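Dihydroxyacetone kinase (Citrobacter freundii, PDB 1UN8) catalyses the ATP-dependent phosphorylation of dihydroxyacetone to dihydroxyacetone phosphate, using magnesium or calcium ions, and works as a homodimer. Local coordinates at residues R43-V53 with A166-V175; P249-N260 with R284-V295. All coordinates share one frame; numbering follows the deposited sequence.

Contact 1: R43-V53 with A166-V175; sequences RRDLNKNNVAV and AERGYNLATV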
loop_
_atom_site.group_PDB
_atom_site.type_symbol
_atom_site.label_atom_id
_atom_site.label_comp_id
_atom_site.label_asym_id
_atom_site.label_seq_id
_atom_site.Cartn_x
_atom_site.Cartn_y
_atom_site.Cartn_z
ATOM N N ARG A 43 -21.202 13.569 0.218
ATOM C CA ARG A 43 -20.765 14.263 1.417
ATOM C C ARG A 43 -21.952 14.752 2.232
ATOM O O ARG A 43 -23.010 15.050 1.680
ATOM C CB ARG A 43 -19.872 15.439 1.040
ATOM C CG ARG A 43 -20.464 16.335 -0.007
ATOM C CD ARG A 43 -19.436 17.322 -0.533
ATOM N NE ARG A 43 -19.056 18.323 0.461
ATOM C CZ ARG A 43 -18.306 19.390 0.200
ATOM N NH1 ARG A 43 -17.848 19.595 -1.034
ATOM N NH2 ARG A 43 -18.019 20.259 1.167
ATOM N N ARG A 44 -21.771 14.815 3.549
ATOM C CA ARG A 44 -22.818 15.270 4.457
ATOM C C ARG A 44 -22.828 16.800 4.510
ATOM O O ARG A 44 -23.760 17.414 5.020
ATOM C CB ARG A 44 -22.585 14.661 5.842
ATOM C CG ARG A 44 -22.825 13.160 5.870
ATOM C CD ARG A 44 -21.743 12.431 6.636
ATOM N NE ARG A 44 -21.796 12.695 8.071
ATOM C CZ ARG A 44 -22.768 12.269 8.872
ATOM N NH1 ARG A 44 -23.773 11.558 8.378
ATOM N NH2 ARG A 44 -22.733 12.554 10.165
ATOM N N ASP A 45 -21.778 17.397 3.955
ATOM C CA ASP A 45 -21.627 18.849 3.886
ATOM C C ASP A 45 -22.366 19.398 2.686
ATOM O O ASP A 45 -21.983 20.437 2.159
ATOM C CB ASP A 45 -20.157 19.232 3.702
ATOM C CG ASP A 45 -19.330 18.967 4.921
ATOM O OD1 ASP A 45 -19.381 17.821 5.424
ATOM O OD2 ASP A 45 -18.626 19.905 5.368
ATOM N N LEU A 46 -23.408 18.717 2.233
ATOM C CA LEU A 46 -24.115 19.194 1.054
ATOM C C LEU A 46 -24.538 20.659 1.062
ATOM O O LEU A 46 -25.448 21.053 1.793
ATOM C CB LEU A 46 -25.339 18.333 0.777
ATOM C CG LEU A 46 -25.164 17.402 -0.423
ATOM C CD1 LEU A 46 -26.528 16.918 -0.888
ATOM C CD2 LEU A 46 -24.465 18.151 -1.554
ATOM N N ASN A 47 -23.864 21.460 0.239
ATOM C CA ASN A 47 -24.177 22.879 0.102
ATOM C C ASN A 47 -24.499 23.171 -1.358
ATOM O O ASN A 47 -23.658 23.687 -2.100
ATOM C CB ASN A 47 -22.999 23.752 0.549
ATOM C CG ASN A 47 -23.249 25.239 0.298
ATOM O OD1 ASN A 47 -24.372 25.652 -0.008
ATOM N ND2 ASN A 47 -22.202 26.047 0.436
ATOM N N LYS A 48 -25.724 22.845 -1.762
ATOM C CA LYS A 48 -26.159 23.052 -3.140
ATOM C C LYS A 48 -26.055 24.483 -3.686
ATOM O O LYS A 48 -26.400 24.735 -4.841
ATOM C CB LYS A 48 -27.588 22.540 -3.310
ATOM C CG LYS A 48 -27.743 21.079 -2.956
ATOM C CD LYS A 48 -29.140 20.577 -3.269
ATOM C CE LYS A 48 -29.313 19.158 -2.769
ATOM N NZ LYS A 48 -30.654 18.618 -3.094
ATOM N N ASN A 49 -25.591 25.426 -2.874
ATOM C CA ASN A 49 -25.452 26.797 -3.352
ATOM C C ASN A 49 -24.212 26.859 -4.219
ATOM O O ASN A 49 -24.112 27.687 -5.122
ATOM C CB ASN A 49 -25.324 27.790 -2.190
ATOM C CG ASN A 49 -26.633 28.014 -1.476
ATOM O OD1 ASN A 49 -27.679 28.162 -2.117
ATOM N ND2 ASN A 49 -26.590 28.049 -0.145
ATOM N N ASN A 50 -23.257 25.981 -3.924
ATOM C CA ASN A 50 -22.031 25.905 -4.702
ATOM C C ASN A 50 -22.191 24.869 -5.801
ATOM O O ASN A 50 -23.095 24.030 -5.761
ATOM C CB ASN A 50 -20.841 25.528 -3.819
ATOM C CG ASN A 50 -20.335 26.699 -2.995
ATOM O OD1 ASN A 50 -20.364 27.850 -3.449
ATOM N ND2 ASN A 50 -19.848 26.414 -1.786
ATOM N N VAL A 51 -21.319 24.936 -6.798
ATOM C CA VAL A 51 -21.375 23.990 -7.901
ATOM C C VAL A 51 -20.929 22.614 -7.434
ATOM O O VAL A 51 -19.945 22.481 -6.712
ATOM C CB VAL A 51 -20.475 24.441 -9.067
ATOM C CG1 VAL A 51 -20.336 23.314 -10.085
ATOM C CG2 VAL A 51 -21.070 25.685 -9.730
ATOM N N ALA A 52 -21.668 21.592 -7.836
ATOM C CA ALA A 52 -21.328 20.233 -7.465
ATOM C C ALA A 52 -20.270 19.659 -8.414
ATOM O O ALA A 52 -20.336 19.854 -9.632
ATOM C CB ALA A 52 -22.584 19.360 -7.493
ATOM N N VAL A 53 -19.288 18.963 -7.851
ATOM C CA VAL A 53 -18.245 18.328 -8.649
ATOM C C VAL A 53 -18.378 16.814 -8.449
ATOM O O VAL A 53 -17.930 16.272 -7.429
ATOM C CB VAL A 53 -16.838 18.777 -8.195
ATOM C CG1 VAL A 53 -15.766 18.145 -9.066
ATOM C CG2 VAL A 53 -16.729 20.296 -8.240
ATOM N N ALA A 166 -15.089 25.513 -6.962
ATOM C CA ALA A 166 -16.472 25.185 -6.629
ATOM C C ALA A 166 -16.843 25.551 -5.192
ATOM O O ALA A 166 -17.925 26.093 -4.953
ATOM C CB ALA A 166 -16.737 23.704 -6.872
ATOM N N GLU A 167 -15.958 25.255 -4.240
ATOM C CA GLU A 167 -16.221 25.560 -2.834
ATOM C C GLU A 167 -16.323 27.053 -2.589
ATOM O O GLU A 167 -17.086 27.499 -1.736
ATOM C CB GLU A 167 -15.120 24.982 -1.933
ATOM C CG GLU A 167 -15.268 23.494 -1.666
ATOM C CD GLU A 167 -16.369 23.180 -0.667
ATOM O OE1 GLU A 167 -16.848 22.020 -0.648
ATOM O OE2 GLU A 167 -16.739 24.090 0.109
ATOM N N ARG A 168 -15.552 27.815 -3.355
ATOM C CA ARG A 168 -15.524 29.259 -3.228
ATOM C C ARG A 168 -16.587 29.973 -4.054
ATOM O O ARG A 168 -16.417 31.121 -4.444
ATOM C CB ARG A 168 -14.122 29.759 -3.570
ATOM C CG ARG A 168 -13.113 29.243 -2.568
ATOM C CD ARG A 168 -11.670 29.555 -2.902
ATOM N NE ARG A 168 -10.813 29.158 -1.787
ATOM C CZ ARG A 168 -10.675 27.906 -1.351
ATOM N NH1 ARG A 168 -11.331 26.909 -1.940
ATOM N NH2 ARG A 168 -9.898 27.653 -0.301
ATOM N N GLY A 169 -17.684 29.268 -4.314
ATOM C CA GLY A 169 -18.798 29.833 -5.045
ATOM C C GLY A 169 -18.651 30.283 -6.486
ATOM O O GLY A 169 -19.571 30.923 -7.010
ATOM N N TYR A 170 -17.534 29.984 -7.145
ATOM C CA TYR A 170 -17.407 30.397 -8.538
ATOM C C TYR A 170 -18.454 29.662 -9.371
ATOM O O TYR A 170 -18.948 28.614 -8.970
ATOM C CB TYR A 170 -16.015 30.098 -9.072
ATOM C CG TYR A 170 -14.926 30.972 -8.493
ATOM C CD1 TYR A 170 -14.398 30.714 -7.230
ATOM C CD2 TYR A 170 -14.398 32.040 -9.232
ATOM C CE1 TYR A 170 -13.357 31.492 -6.711
ATOM C CE2 TYR A 170 -13.363 32.828 -8.734
ATOM C CZ TYR A 170 -12.839 32.550 -7.470
ATOM O OH TYR A 170 -11.791 33.310 -6.975
ATOM N N ASN A 171 -18.800 30.204 -10.531
ATOM C CA ASN A 171 -19.826 29.574 -11.359
ATOM C C ASN A 171 -19.339 28.367 -12.157
ATOM O O ASN A 171 -18.138 28.199 -12.395
ATOM C CB ASN A 171 -20.452 30.601 -12.315
ATOM C CG ASN A 171 -19.434 31.214 -13.272
ATOM O OD1 ASN A 171 -18.779 30.505 -14.039
ATOM N ND2 ASN A 171 -19.300 32.535 -13.233
ATOM N N LEU A 172 -20.293 27.537 -12.568
ATOM C CA LEU A 172 -20.008 26.339 -13.342
ATOM C C LEU A 172 -18.991 26.590 -14.444
ATOM O O LEU A 172 -17.992 25.883 -14.563
ATOM C CB LEU A 172 -21.300 25.810 -13.960
ATOM C CG LEU A 172 -21.206 24.542 -14.805
ATOM C CD1 LEU A 172 -20.429 23.472 -14.047
ATOM C CD2 LEU A 172 -22.612 24.051 -15.138
ATOM N N ALA A 173 -19.253 27.606 -15.252
ATOM C CA ALA A 173 -18.374 27.949 -16.358
ATOM C C ALA A 173 -16.937 28.120 -15.897
ATOM O O ALA A 173 -16.004 27.699 -16.580
ATOM C CB ALA A 173 -18.863 29.228 -17.032
ATOM N N THR A 174 -16.762 28.750 -14.741
ATOM C CA THR A 174 -15.427 28.989 -14.200
ATOM C C THR A 174 -14.800 27.690 -13.695
ATOM O O THR A 174 -13.612 27.434 -13.902
ATOM C CB THR A 174 -15.487 30.024 -13.059
ATOM O OG1 THR A 174 -16.047 31.239 -13.573
ATOM C CG2 THR A 174 -14.086 30.314 -12.506
ATOM N N VAL A 175 -15.606 26.876 -13.029
ATOM C CA VAL A 175 -15.130 25.604 -12.522
ATOM C C VAL A 175 -14.578 24.818 -13.712
ATOM O O VAL A 175 -13.423 24.387 -13.708
ATOM C CB VAL A 175 -16.279 24.817 -11.859
ATOM C CG1 VAL A 175 -15.763 23.485 -11.337
ATOM C CG2 VAL A 175 -16.880 25.634 -10.723
#
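The loop leading into strand 52-59 runs past the junction between helices 155-167 and 172-184, its backbone coming closest where the CA atoms of Asn-50 and Gly-169 lie 5.1 Å apart. Gly-169, with positive phi, is the C-prime residue of the Schellman motif that ends helix 155-167, and Asn-50 rests against this end: its OD1 sits 3.0 Å from Gly-169 CA, and its CB packs on Ala-166 O. Val-51 faces the next helix. Val-51 CG1, anti to the backbone N (chi1 169°), meets Leu-172 CD1 at 4.0 Å, while CG2 points at the first turn, 3.5 Å from Leu-172 N. Two residues on, Val-53 CG2 touches Ala-166 CB at 3.7 Å. Before the loop, at the end of strand 40-43, Arg-43 meets Glu-167 from the opposite direction in a salt bridge. Both terminal nitrogens converge on one oxygen, Arg-43 NH1 at 2.7 Å and NH2 at 2.8 Å from Glu-167 OE1, which lies near the guanidinium plane; the carboxylate is turned 30° from that plane. OE1 thus takes both arginine N-H groups and a weak bond from Gly-72 N, and the positive charge of Arg-43 would probably favour the ionised carboxylate.

Contact 2: P249-N260 with R284-V295; sequences PETGRLAVMINN and RIDWLIGPASLV
Arg-284 lays its guanidinium between Leu-254 CD1 on one face and Thr-251 CA with Glu-250 O on the opposite face. Arg-284 NE and NH2 both bind Gly-252 O, side-on and in the guanidinium plane, with NE at 2.9 Å; NH2 also reaches Pro-249 O at 3.2 Å, so the loop ahead of the strand is held through its carbonyls. Arg-253 bends at chi2 and chi3 (-46° and -68°) to bring its guanidinium over Arg-284 CA and against Asp-286. This salt bridge is again side-on but uses both carboxylate oxygens: Arg-253 NE meets OD2 and NH2 meets OD1 of Asp-286, each at 2.8 Å. Strands 254-260 and 285-292 run parallel, the latter at an edge of the mixed sheet within this chain, and with helix 266-277 make a beta-alpha-beta unit. Beta bulges interrupt their register twice, the second around Gly-290 and the cis-peptide-linked Pro-291. Val-256 and Leu-288 share a face and pack on Leu-276 of that helix; Leu-288 CD2 also meets Ile-258 CD1 at 3.7 Å. Met-257, leaving on the face of Ala-255 and Ile-289, carries its SD to Leu-294 CD1, 3.6 Å away. Asn-259 OD1 takes the N-H groups of Leu-294 and Val-295, and ND2 gives to Val-295 O at 2.7 Å, consistent with fixing Val-295, whose side chain lies about 4 Å from that of substrate-binding His-61.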
loop_
_atom_site.group_PDB
_atom_site.type_symbol
_atom_site.label_atom_id
_atom_site.label_comp_id
_atom_site.label_asym_id
_atom_site.label_seq_id
_atom_site.Cartn_x
_atom_site.Cartn_y
_atom_site.Cartn_z
ATOM N N PRO A 249 6.341 21.633 -20.657
ATOM C CA PRO A 249 6.877 22.854 -21.265
ATOM C C PRO A 249 8.371 22.832 -20.937
ATOM O O PRO A 249 8.769 22.211 -19.951
ATOM C CB PRO A 249 6.141 23.956 -20.515
ATOM C CG PRO A 249 4.833 23.327 -20.208
ATOM C CD PRO A 249 5.227 21.953 -19.748
ATOM N N GLU A 250 9.206 23.495 -21.729
ATOM C CA GLU A 250 10.631 23.453 -21.442
ATOM C C GLU A 250 11.014 24.232 -20.183
ATOM O O GLU A 250 12.136 24.108 -19.691
ATOM C CB GLU A 250 11.442 23.940 -22.646
ATOM C CG GLU A 250 11.718 25.428 -22.675
ATOM C CD GLU A 250 12.639 25.815 -23.815
ATOM O OE1 GLU A 250 12.220 25.664 -24.986
ATOM O OE2 GLU A 250 13.781 26.258 -23.538
ATOM N N THR A 251 10.093 25.029 -19.653
ATOM C CA THR A 251 10.377 25.778 -18.434
ATOM C C THR A 251 9.137 25.877 -17.562
ATOM O O THR A 251 8.012 25.702 -18.037
ATOM C CB THR A 251 10.875 27.224 -18.722
ATOM O OG1 THR A 251 9.793 28.020 -19.220
ATOM C CG2 THR A 251 12.020 27.214 -19.734
ATOM N N GLY A 252 9.358 26.171 -16.283
ATOM C CA GLY A 252 8.258 26.298 -15.338
ATOM C C GLY A 252 8.380 25.371 -14.136
ATOM O O GLY A 252 8.960 24.286 -14.228
ATOM N N ARG A 253 7.832 25.804 -13.003
ATOM C CA ARG A 253 7.870 25.013 -11.787
ATOM C C ARG A 253 6.881 23.853 -11.895
ATOM O O ARG A 253 5.921 23.904 -12.677
ATOM C CB ARG A 253 7.552 25.888 -10.569
ATOM C CG ARG A 253 8.476 27.100 -10.419
ATOM C CD ARG A 253 9.934 26.726 -10.613
ATOM N NE ARG A 253 10.447 25.880 -9.537
ATOM C CZ ARG A 253 11.673 25.361 -9.524
ATOM N NH1 ARG A 253 12.501 25.607 -10.532
ATOM N NH2 ARG A 253 12.074 24.601 -8.510
ATOM N N LEU A 254 7.122 22.816 -11.096
ATOM C CA LEU A 254 6.304 21.611 -11.122
ATOM C C LEU A 254 5.995 20.983 -9.773
ATOM O O LEU A 254 6.771 21.030 -8.828
ATOM C CB LEU A 254 6.998 20.507 -11.949
ATOM C CG LEU A 254 7.432 20.808 -13.388
ATOM C CD1 LEU A 254 8.496 19.831 -13.843
ATOM C CD2 LEU A 254 6.240 20.756 -14.325
ATOM N N ALA A 255 4.828 20.391 -9.726
ATOM C CA ALA A 255 4.392 19.630 -8.569
ATOM C C ALA A 255 4.391 18.188 -9.106
ATOM O O ALA A 255 3.849 17.953 -10.186
ATOM C CB ALA A 255 2.999 20.032 -8.091
ATOM N N VAL A 256 4.964 17.227 -8.397
ATOM C CA VAL A 256 4.985 15.851 -8.878
ATOM C C VAL A 256 4.342 14.896 -7.887
ATOM O O VAL A 256 4.661 14.905 -6.690
ATOM C CB VAL A 256 6.439 15.381 -9.164
ATOM C CG1 VAL A 256 6.486 13.886 -9.432
ATOM C CG2 VAL A 256 7.007 16.157 -10.346
ATOM N N MET A 257 3.431 14.074 -8.397
ATOM C CA MET A 257 2.751 13.105 -7.562
ATOM C C MET A 257 3.270 11.684 -7.809
ATOM O O MET A 257 3.206 11.170 -8.929
ATOM C CB MET A 257 1.247 13.164 -7.815
ATOM C CG MET A 257 0.479 12.001 -7.220
ATOM S SD MET A 257 -1.312 12.212 -7.334
ATOM C CE MET A 257 -1.519 12.446 -9.102
ATOM N N ILE A 258 3.803 11.068 -6.757
ATOM C CA ILE A 258 4.313 9.695 -6.818
ATOM C C ILE A 258 3.206 8.796 -6.260
ATOM O O ILE A 258 2.981 8.738 -5.050
ATOM C CB ILE A 258 5.583 9.528 -5.961
ATOM C CG1 ILE A 258 6.613 10.585 -6.358
ATOM C CG2 ILE A 258 6.172 8.144 -6.149
ATOM C CD1 ILE A 258 7.153 11.392 -5.199
ATOM N N ASN A 259 2.532 8.103 -7.165
ATOM C CA ASN A 259 1.412 7.233 -6.857
ATOM C C ASN A 259 1.744 5.738 -6.889
ATOM O O ASN A 259 2.354 5.233 -7.831
ATOM C CB ASN A 259 0.281 7.526 -7.845
ATOM C CG ASN A 259 -0.931 6.618 -7.651
ATOM O OD1 ASN A 259 -1.564 6.622 -6.592
ATOM N ND2 ASN A 259 -1.265 5.843 -8.684
ATOM N N ASN A 260 1.318 5.030 -5.853
ATOM C CA ASN A 260 1.554 3.603 -5.758
ATOM C C ASN A 260 0.329 2.909 -6.338
ATOM O O ASN A 260 -0.771 3.064 -5.797
ATOM C CB ASN A 260 1.731 3.193 -4.301
ATOM C CG ASN A 260 2.152 1.742 -4.159
ATOM O OD1 ASN A 260 1.777 0.891 -4.972
ATOM N ND2 ASN A 260 2.924 1.447 -3.121
ATOM N N ARG A 284 13.206 21.475 -10.974
ATOM C CA ARG A 284 11.971 22.205 -11.249
ATOM C C ARG A 284 10.848 21.817 -10.311
ATOM O O ARG A 284 9.741 22.317 -10.438
ATOM C CB ARG A 284 11.532 21.953 -12.693
ATOM C CG ARG A 284 12.582 22.335 -13.717
ATOM C CD ARG A 284 12.167 21.940 -15.123
ATOM N NE ARG A 284 10.871 22.497 -15.485
ATOM C CZ ARG A 284 10.223 22.193 -16.601
ATOM N NH1 ARG A 284 10.756 21.342 -17.463
ATOM N NH2 ARG A 284 9.032 22.723 -16.843
ATOM N N ILE A 285 11.137 20.921 -9.374
ATOM C CA ILE A 285 10.142 20.455 -8.416
ATOM C C ILE A 285 10.024 21.345 -7.191
ATOM O O ILE A 285 11.019 21.608 -6.517
ATOM C CB ILE A 285 10.475 19.044 -7.889
ATOM C CG1 ILE A 285 10.872 18.122 -9.045
ATOM C CG2 ILE A 285 9.267 18.485 -7.143
ATOM C CD1 ILE A 285 9.872 17.132 -9.436
ATOM N N ASP A 286 8.808 21.784 -6.877
ATOM C CA ASP A 286 8.600 22.619 -5.695
ATOM C C ASP A 286 7.720 21.879 -4.714
ATOM O O ASP A 286 7.605 22.267 -3.551
ATOM C CB ASP A 286 7.944 23.967 -6.045
ATOM C CG ASP A 286 8.878 24.893 -6.812
ATOM O OD1 ASP A 286 10.100 24.853 -6.541
ATOM O OD2 ASP A 286 8.392 25.666 -7.669
ATOM N N TRP A 287 7.083 20.815 -5.192
ATOM C CA TRP A 287 6.224 20.021 -4.334
ATOM C C TRP A 287 6.151 18.546 -4.724
ATOM O O TRP A 287 6.205 18.198 -5.898
ATOM C CB TRP A 287 4.797 20.584 -4.305
ATOM C CG TRP A 287 4.692 22.035 -3.937
ATOM C CD1 TRP A 287 4.613 23.097 -4.797
ATOM C CD2 TRP A 287 4.667 22.587 -2.616
ATOM N NE1 TRP A 287 4.540 24.270 -4.093
ATOM C CE2 TRP A 287 4.573 23.989 -2.752
ATOM C CE3 TRP A 287 4.715 22.033 -1.330
ATOM C CZ2 TRP A 287 4.530 24.847 -1.649
ATOM C CZ3 TRP A 287 4.673 22.883 -0.236
ATOM C CH2 TRP A 287 4.582 24.277 -0.402
ATOM N N LEU A 288 6.048 17.687 -3.712
ATOM C CA LEU A 288 5.880 16.252 -3.910
ATOM C C LEU A 288 4.534 15.877 -3.311
ATOM O O LEU A 288 4.162 16.363 -2.242
ATOM C CB LEU A 288 6.960 15.445 -3.201
ATOM C CG LEU A 288 8.347 15.366 -3.827
ATOM C CD1 LEU A 288 9.181 14.407 -3.007
ATOM C CD2 LEU A 288 8.261 14.887 -5.263
ATOM N N ILE A 289 3.785 15.050 -4.024
ATOM C CA ILE A 289 2.507 14.571 -3.530
ATOM C C ILE A 289 2.730 13.056 -3.487
ATOM O O ILE A 289 2.801 12.390 -4.530
ATOM C CB ILE A 289 1.326 14.909 -4.480
ATOM C CG1 ILE A 289 1.198 16.419 -4.700
ATOM C CG2 ILE A 289 0.036 14.425 -3.869
ATOM C CD1 ILE A 289 2.281 17.003 -5.575
ATOM N N GLY A 290 2.872 12.522 -2.277
ATOM C CA GLY A 290 3.121 11.102 -2.109
ATOM C C GLY A 290 4.592 10.950 -1.767
ATOM O O GLY A 290 5.222 11.949 -1.443
ATOM N N PRO A 291 5.188 9.747 -1.867
ATOM C CA PRO A 291 4.580 8.488 -2.304
ATOM C C PRO A 291 3.395 8.050 -1.466
ATOM O O PRO A 291 3.444 8.106 -0.248
ATOM C CB PRO A 291 5.748 7.500 -2.238
ATOM C CG PRO A 291 6.600 8.045 -1.156
ATOM C CD PRO A 291 6.584 9.524 -1.449
ATOM N N ALA A 292 2.332 7.624 -2.137
ATOM C CA ALA A 292 1.123 7.164 -1.475
ATOM C C ALA A 292 0.230 6.440 -2.483
ATOM O O ALA A 292 0.362 6.629 -3.696
ATOM C CB ALA A 292 0.370 8.348 -0.874
ATOM N N SER A 293 -0.670 5.606 -1.973
ATOM C CA SER A 293 -1.607 4.895 -2.824
ATOM C C SER A 293 -2.783 5.839 -2.989
ATOM O O SER A 293 -3.614 5.941 -2.099
ATOM C CB SER A 293 -2.053 3.593 -2.157
ATOM O OG SER A 293 -0.953 2.711 -1.969
ATOM N N LEU A 294 -2.842 6.537 -4.123
ATOM C CA LEU A 294 -3.900 7.515 -4.384
ATOM C C LEU A 294 -4.924 7.079 -5.433
ATOM O O LEU A 294 -6.132 7.194 -5.211
ATOM C CB LEU A 294 -3.253 8.837 -4.776
ATOM C CG LEU A 294 -2.331 9.357 -3.671
ATOM C CD1 LEU A 294 -1.548 10.557 -4.152
ATOM C CD2 LEU A 294 -3.173 9.706 -2.458
ATOM N N VAL A 295 -4.447 6.602 -6.576
ATOM C CA VAL A 295 -5.328 6.113 -7.635
ATOM C C VAL A 295 -4.702 4.760 -7.973
ATOM O O VAL A 295 -3.681 4.688 -8.673
ATOM C CB VAL A 295 -5.307 7.037 -8.878
ATOM C CG1 VAL A 295 -6.169 6.449 -9.972
ATOM C CG2 VAL A 295 -5.818 8.425 -8.516
#

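In the fold
From the N terminus, the chain first lays down 43-53, then passes through strands 76-80, 104-109 and 132-137 and helices 88-98, 112-127 and 155-167 before 166-175 returns to close contact 1, a loop of 112 intervening residues. Contact 2 opens only afterwards and closes over 23 residues that include helix 266-277, so the two are in series and neither nest nor cross. Contact 1 joins the first six-stranded sheet to a helix junction; contact 2 pairs two strands of the second sheet. Their nearest atoms are about 14 Å apart. Helix 155-167 reaches both: its C-terminal end belongs to contact 1, while Ile-156 near its start touches Met-257 and Val-295 of contact 2.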